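Local coordinates for protein cytolethal distending toxin subunit B (Escherichia coli, PDB 2F1N) that nicks DNA as the endonuclease subunit of a tripartite bacterial toxin, very probably damaging the DNA of intoxicated cells and inducing G2/M cell-cycle arrest, at residues A[154-159]-A[191-196]; A[208-213]-A[218-223]. All coordinates share one frame; numbering follows the deposited sequence.

Contact 1: residues A[154-159]-A[191-196]; sequences NDAPAL and ADLEMN
Leu193 reaches across to the first turn of the helix that starts at Ala156, and a single methyl does the touching. Its CG stands anti to the backbone N (chi1 178°), which swings the branch toward the start of the other helix, where CD1 rests against the backbone as Ala156 passes into Pro157. CD1 is 3.4 Å from Pro157 N and 3.8 Å from Ala156 CB, while the ring carbon Pro157 CG flanks it at 3.9 Å. Proline has no N-H at this point, so the methyl lies against a peptide nitrogen without a proton, beside the ring carbons and Ala156 CB. This is the tight, buried half of the contact.

Further out the packing turns thinner and polar. The Pro157 ring lies alongside Asn196, its CB 3.5 Å from Asn196 O and its CG against Asn196 CB, on the solvent side, where Asn196 is exposed. The amide of Asn196 turns back to its own segment: ND2 donates to Asp192 O at 2.9 Å, a nearly straight bond (165°) in the carbonyl plane, which fixes the rotation of the amide. On the other segment Asn154 forms an Asx turn, with Ala156 N donating to OD1 at 3.1 Å from above the carbonyl plane. Arg188 NE also donates to that OD1.

Residues 191-196 are part of the nuclear localization signal. Leu193 joins the start of helix 156-168 to the sheet, also packing on Ile207 of strand 205-208 and on Tyr223 and Val225 of strand 222-228.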
loop_
_atom_site.group_PDB
_atom_site.type_symbol
_atom_site.label_atom_id
_atom_site.label_comp_id
_atom_site.label_asym_id
_atom_site.label_seq_id
_atom_site.Cartn_x
_atom_site.Cartn_y
_atom_site.Cartn_z
ATOM N N ASN A 154 10.994 -15.284 -3.150
ATOM C CA ASN A 154 9.749 -15.075 -2.409
ATOM C C ASN A 154 8.510 -14.900 -3.282
ATOM O O ASN A 154 8.522 -15.188 -4.506
ATOM C CB ASN A 154 9.942 -13.887 -1.458
ATOM C CG ASN A 154 9.897 -12.521 -2.178
ATOM O OD1 ASN A 154 9.762 -12.432 -3.423
ATOM N ND2 ASN A 154 10.017 -11.447 -1.398
ATOM N N ASP A 155 7.434 -14.468 -2.633
ATOM C CA ASP A 155 6.124 -14.378 -3.277
ATOM C C ASP A 155 5.799 -13.067 -4.005
ATOM O O ASP A 155 4.669 -12.879 -4.521
ATOM C CB ASP A 155 5.047 -14.724 -2.249
ATOM C CG ASP A 155 5.069 -13.823 -1.004
ATOM O OD1 ASP A 155 6.160 -13.283 -0.606
ATOM O OD2 ASP A 155 4.019 -13.644 -0.339
ATOM N N ALA A 156 6.787 -12.169 -4.102
ATOM C CA ALA A 156 6.496 -10.879 -4.761
ATOM C C ALA A 156 5.923 -11.016 -6.175
ATOM O O ALA A 156 4.898 -10.365 -6.471
ATOM C CB ALA A 156 7.711 -9.922 -4.729
ATOM N N PRO A 157 6.525 -11.801 -7.083
ATOM C CA PRO A 157 5.941 -11.896 -8.440
ATOM C C PRO A 157 4.493 -12.426 -8.419
ATOM O O PRO A 157 3.634 -11.922 -9.149
ATOM C CB PRO A 157 6.853 -12.882 -9.157
ATOM C CG PRO A 157 8.217 -12.756 -8.462
ATOM C CD PRO A 157 7.787 -12.571 -6.989
ATOM N N ALA A 158 4.242 -13.431 -7.598
ATOM C CA ALA A 158 2.893 -14.011 -7.472
ATOM C C ALA A 158 1.870 -13.032 -6.897
ATOM O O ALA A 158 0.682 -13.077 -7.292
ATOM C CB ALA A 158 2.970 -15.275 -6.570
ATOM N N LEU A 159 2.291 -12.176 -5.948
ATOM C CA LEU A 159 1.401 -11.102 -5.480
ATOM C C LEU A 159 0.982 -10.158 -6.618
ATOM O O LEU A 159 -0.193 -9.791 -6.727
ATOM C CB LEU A 159 2.057 -10.275 -4.371
ATOM C CG LEU A 159 2.185 -11.081 -3.070
ATOM C CD1 LEU A 159 3.179 -10.358 -2.066
ATOM C CD2 LEU A 159 0.820 -11.317 -2.420
ATOM N N ALA A 191 14.393 -4.680 -10.259
ATOM C CA ALA A 191 14.724 -5.522 -11.411
ATOM C C ALA A 191 14.542 -7.012 -11.141
ATOM O O ALA A 191 14.210 -7.785 -12.065
ATOM C CB ALA A 191 16.166 -5.226 -11.917
ATOM N N ASP A 192 14.768 -7.432 -9.877
ATOM C CA ASP A 192 14.545 -8.802 -9.500
ATOM C C ASP A 192 13.085 -9.220 -9.569
ATOM O O ASP A 192 12.784 -10.340 -9.926
ATOM C CB ASP A 192 15.097 -9.078 -8.097
ATOM C CG ASP A 192 15.168 -10.524 -7.801
ATOM O OD1 ASP A 192 15.982 -11.227 -8.463
ATOM O OD2 ASP A 192 14.473 -11.088 -6.936
ATOM N N LEU A 193 12.174 -8.316 -9.203
ATOM C CA LEU A 193 10.763 -8.577 -9.414
ATOM C C LEU A 193 10.415 -8.594 -10.932
ATOM O O LEU A 193 9.745 -9.521 -11.379
ATOM C CB LEU A 193 9.956 -7.460 -8.746
ATOM C CG LEU A 193 8.440 -7.543 -8.907
ATOM C CD1 LEU A 193 7.857 -8.912 -8.396
ATOM C CD2 LEU A 193 7.863 -6.348 -8.110
ATOM N N GLU A 194 10.876 -7.594 -11.681
ATOM C CA GLU A 194 10.453 -7.412 -13.087
ATOM C C GLU A 194 10.773 -8.657 -13.912
ATOM O O GLU A 194 9.912 -9.148 -14.671
ATOM C CB GLU A 194 11.128 -6.158 -13.698
ATOM C CG GLU A 194 10.849 -5.959 -15.192
ATOM C CD GLU A 194 9.406 -5.578 -15.497
ATOM O OE1 GLU A 194 8.610 -5.350 -14.551
ATOM O OE2 GLU A 194 9.058 -5.501 -16.708
ATOM N N MET A 195 11.986 -9.197 -13.722
ATOM C CA MET A 195 12.477 -10.350 -14.519
ATOM C C MET A 195 11.776 -11.682 -14.208
ATOM O O MET A 195 11.910 -12.660 -14.960
ATOM C CB MET A 195 14.005 -10.490 -14.476
ATOM C CG MET A 195 14.533 -11.353 -13.320
ATOM S SD MET A 195 16.304 -11.150 -13.002
ATOM C CE MET A 195 17.029 -12.516 -13.737
ATOM N N ASN A 196 11.065 -11.710 -13.084
ATOM C CA ASN A 196 10.325 -12.864 -12.621
ATOM C C ASN A 196 8.803 -12.762 -12.797
ATOM O O ASN A 196 8.058 -13.615 -12.337
ATOM C CB ASN A 196 10.783 -13.211 -11.194
ATOM C CG ASN A 196 12.168 -13.838 -11.217
ATOM O OD1 ASN A 196 12.301 -14.934 -11.746
ATOM N ND2 ASN A 196 13.194 -13.147 -10.693
#

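Contact 2: residues A[208-213]-A[218-223]; sequences ISPAAA and QRTLDY
Thr220 faces the carbonyls of Pro210 and Ala212, and its short side chain ties the two arms of this turn together. From CB, which is 4.0 Å from Ala212 O, the chain forks. OG1 lies anti to the carbonyl carbon (chi1 -66°) and reaches 3.0 Å to Ala212 O; a water also lies 2.6 Å from OG1, and which of the two takes the hydroxyl proton is not settled. The same water donates to Pro210 O and, weakly, to Ala211 O, linking two loop carbonyls to one hydroxyl. The other branch, CG2, packs against the backbone oxygens Ala212 O, at 3.8 Å, and Pro210 O, with Pro210 CD a little farther off.

Toward the tip of the turn, Ala213 CB presses on the Gln218 backbone, 3.4 Å from Gln218 C. The Gln218 chain bends at chi2 and curls round this methyl, bringing NE2 to a second water that also accepts from Ala213 N. At the strand end, Tyr223 CB touches Ile208 O, at 3.4 Å, and Ser209 CB, while the tyrosine ring runs on to stack with Phe186 and give its OH a bond with Arg188 O. Asp222 OD2 is held by Thr214 OG1 and His254 ND1.

The segments run roughly antiparallel, their end-to-end directions 159° apart. Together they form a long, partly water-bridged connection from edge strand 205-208 to its antiparallel neighbour 222-228, a beta hairpin with an extended loop at the edge of one of the two sheets of the DNase I-like fold.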
loop_
_atom_site.group_PDB
_atom_site.type_symbol
_atom_site.label_atom_id
_atom_site.label_comp_id
_atom_site.label_asym_id
_atom_site.label_seq_id
_atom_site.Cartn_x
_atom_site.Cartn_y
_atom_site.Cartn_z
ATOM N N ILE A 208 7.670 1.308 -10.362
ATOM C CA ILE A 208 8.083 2.686 -10.047
ATOM C C ILE A 208 8.864 2.646 -8.738
ATOM O O ILE A 208 8.290 2.456 -7.672
ATOM C CB ILE A 208 6.830 3.625 -9.975
ATOM C CG1 ILE A 208 5.978 3.458 -11.228
ATOM C CG2 ILE A 208 7.204 5.128 -9.817
ATOM C CD1 ILE A 208 4.537 3.805 -11.006
ATOM N N SER A 209 10.177 2.846 -8.813
ATOM C CA SER A 209 11.043 2.661 -7.638
ATOM C C SER A 209 11.981 3.826 -7.507
ATOM O O SER A 209 12.349 4.441 -8.521
ATOM C CB SER A 209 11.847 1.356 -7.724
ATOM O OG SER A 209 12.509 1.287 -8.967
ATOM N N PRO A 210 12.386 4.137 -6.269
ATOM C CA PRO A 210 13.295 5.273 -6.060
ATOM C C PRO A 210 14.742 4.874 -6.390
ATOM O O PRO A 210 15.129 3.719 -6.360
ATOM C CB PRO A 210 13.120 5.602 -4.574
ATOM C CG PRO A 210 12.833 4.269 -3.914
ATOM C CD PRO A 210 12.046 3.465 -4.995
ATOM N N ALA A 211 15.556 5.866 -6.718
ATOM C CA ALA A 211 16.933 5.558 -7.030
ATOM C C ALA A 211 17.756 5.089 -5.792
ATOM O O ALA A 211 18.755 4.296 -5.903
ATOM C CB ALA A 211 17.558 6.712 -7.764
ATOM N N ALA A 212 17.279 5.471 -4.614
ATOM C CA ALA A 212 17.992 5.239 -3.373
ATOM C C ALA A 212 17.511 3.993 -2.670
ATOM O O ALA A 212 16.461 3.456 -3.031
ATOM C CB ALA A 212 17.835 6.469 -2.469
ATOM N N ALA A 213 18.270 3.561 -1.655
ATOM C CA ALA A 213 17.876 2.483 -0.799
ATOM C C ALA A 213 16.675 2.901 0.041
ATOM O O ALA A 213 16.501 4.119 0.330
ATOM C CB ALA A 213 19.006 2.123 0.106
ATOM N N GLN A 218 20.936 -0.705 2.622
ATOM C CA GLN A 218 21.166 -0.237 1.246
ATOM C C GLN A 218 20.365 -0.945 0.147
ATOM O O GLN A 218 20.683 -0.810 -1.058
ATOM C CB GLN A 218 22.673 -0.216 0.915
ATOM C CG GLN A 218 23.410 0.986 1.555
ATOM C CD GLN A 218 22.574 2.270 1.619
ATOM O OE1 GLN A 218 22.036 2.620 2.697
ATOM N NE2 GLN A 218 22.462 2.977 0.484
ATOM N N ARG A 219 19.322 -1.681 0.532
ATOM C CA ARG A 219 18.516 -2.360 -0.490
ATOM C C ARG A 219 17.306 -1.492 -0.824
ATOM O O ARG A 219 16.858 -0.706 0.022
ATOM C CB ARG A 219 18.094 -3.755 -0.010
ATOM C CG ARG A 219 19.342 -4.707 0.134
ATOM C CD ARG A 219 19.178 -6.056 -0.570
ATOM N NE ARG A 219 18.245 -6.875 0.210
ATOM C CZ ARG A 219 17.362 -7.749 -0.276
ATOM N NH1 ARG A 219 17.255 -7.997 -1.592
ATOM N NH2 ARG A 219 16.579 -8.389 0.587
ATOM N N THR A 220 16.801 -1.654 -2.039
ATOM C CA THR A 220 15.602 -0.934 -2.475
ATOM C C THR A 220 14.483 -1.986 -2.489
ATOM O O THR A 220 14.373 -2.756 -3.434
ATOM C CB THR A 220 15.848 -0.377 -3.881
ATOM O OG1 THR A 220 16.898 0.622 -3.807
ATOM C CG2 THR A 220 14.620 0.384 -4.416
ATOM N N LEU A 221 13.717 -2.048 -1.404
ATOM C CA LEU A 221 12.713 -3.096 -1.218
ATOM C C LEU A 221 11.280 -2.578 -1.255
ATOM O O LEU A 221 10.331 -3.374 -1.341
ATOM C CB LEU A 221 12.929 -3.770 0.126
ATOM C CG LEU A 221 14.291 -4.448 0.290
ATOM C CD1 LEU A 221 14.349 -5.193 1.656
ATOM C CD2 LEU A 221 14.658 -5.357 -0.869
ATOM N N ASP A 222 11.129 -1.265 -1.106
ATOM C CA ASP A 222 9.801 -0.644 -0.925
ATOM C C ASP A 222 9.549 0.245 -2.134
ATOM O O ASP A 222 10.284 1.212 -2.363
ATOM C CB ASP A 222 9.820 0.225 0.336
ATOM C CG ASP A 222 10.201 -0.549 1.551
ATOM O OD1 ASP A 222 9.300 -1.285 2.054
ATOM O OD2 ASP A 222 11.376 -0.555 2.065
ATOM N N TYR A 223 8.491 -0.043 -2.867
ATOM C CA TYR A 223 8.236 0.717 -4.081
ATOM C C TYR A 223 6.839 0.398 -4.585
ATOM O O TYR A 223 6.015 -0.124 -3.816
ATOM C CB TYR A 223 9.371 0.422 -5.113
ATOM C CG TYR A 223 9.693 -1.032 -5.344
ATOM C CD1 TYR A 223 9.018 -1.767 -6.322
ATOM C CD2 TYR A 223 10.728 -1.679 -4.622
ATOM C CE1 TYR A 223 9.329 -3.140 -6.547
ATOM C CE2 TYR A 223 11.035 -3.060 -4.804
ATOM C CZ TYR A 223 10.351 -3.761 -5.770
ATOM O OH TYR A 223 10.639 -5.071 -5.957
HETATM O O HOH W 1 17.151 1.753 -6.182
HETATM O O HOH W 2 20.782 4.713 -1.021
#

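In the fold
Followed from the N terminus, the chain closes contact 1 first: after strand 141-147 comes helix 156-168, then strand 179-183; segment 191-196 next returns to the helix start, enclosing 31 residues. Contact 2 follows in series, neither nested nor crossed, and closes a much shorter loop with only four residues between 208-213 and 218-223. Their centres are about 14 Å apart, yet they touch directly, Leu193 CB lying 3.7 Å from Tyr223 OH. Leu193 meets both the start of helix 156-168 and Tyr223 of contact 2, and Pro190 touches Ser209, Thr220 and Tyr223, so helix 190-194 links the helix start to the last two strands of the six-stranded sheet.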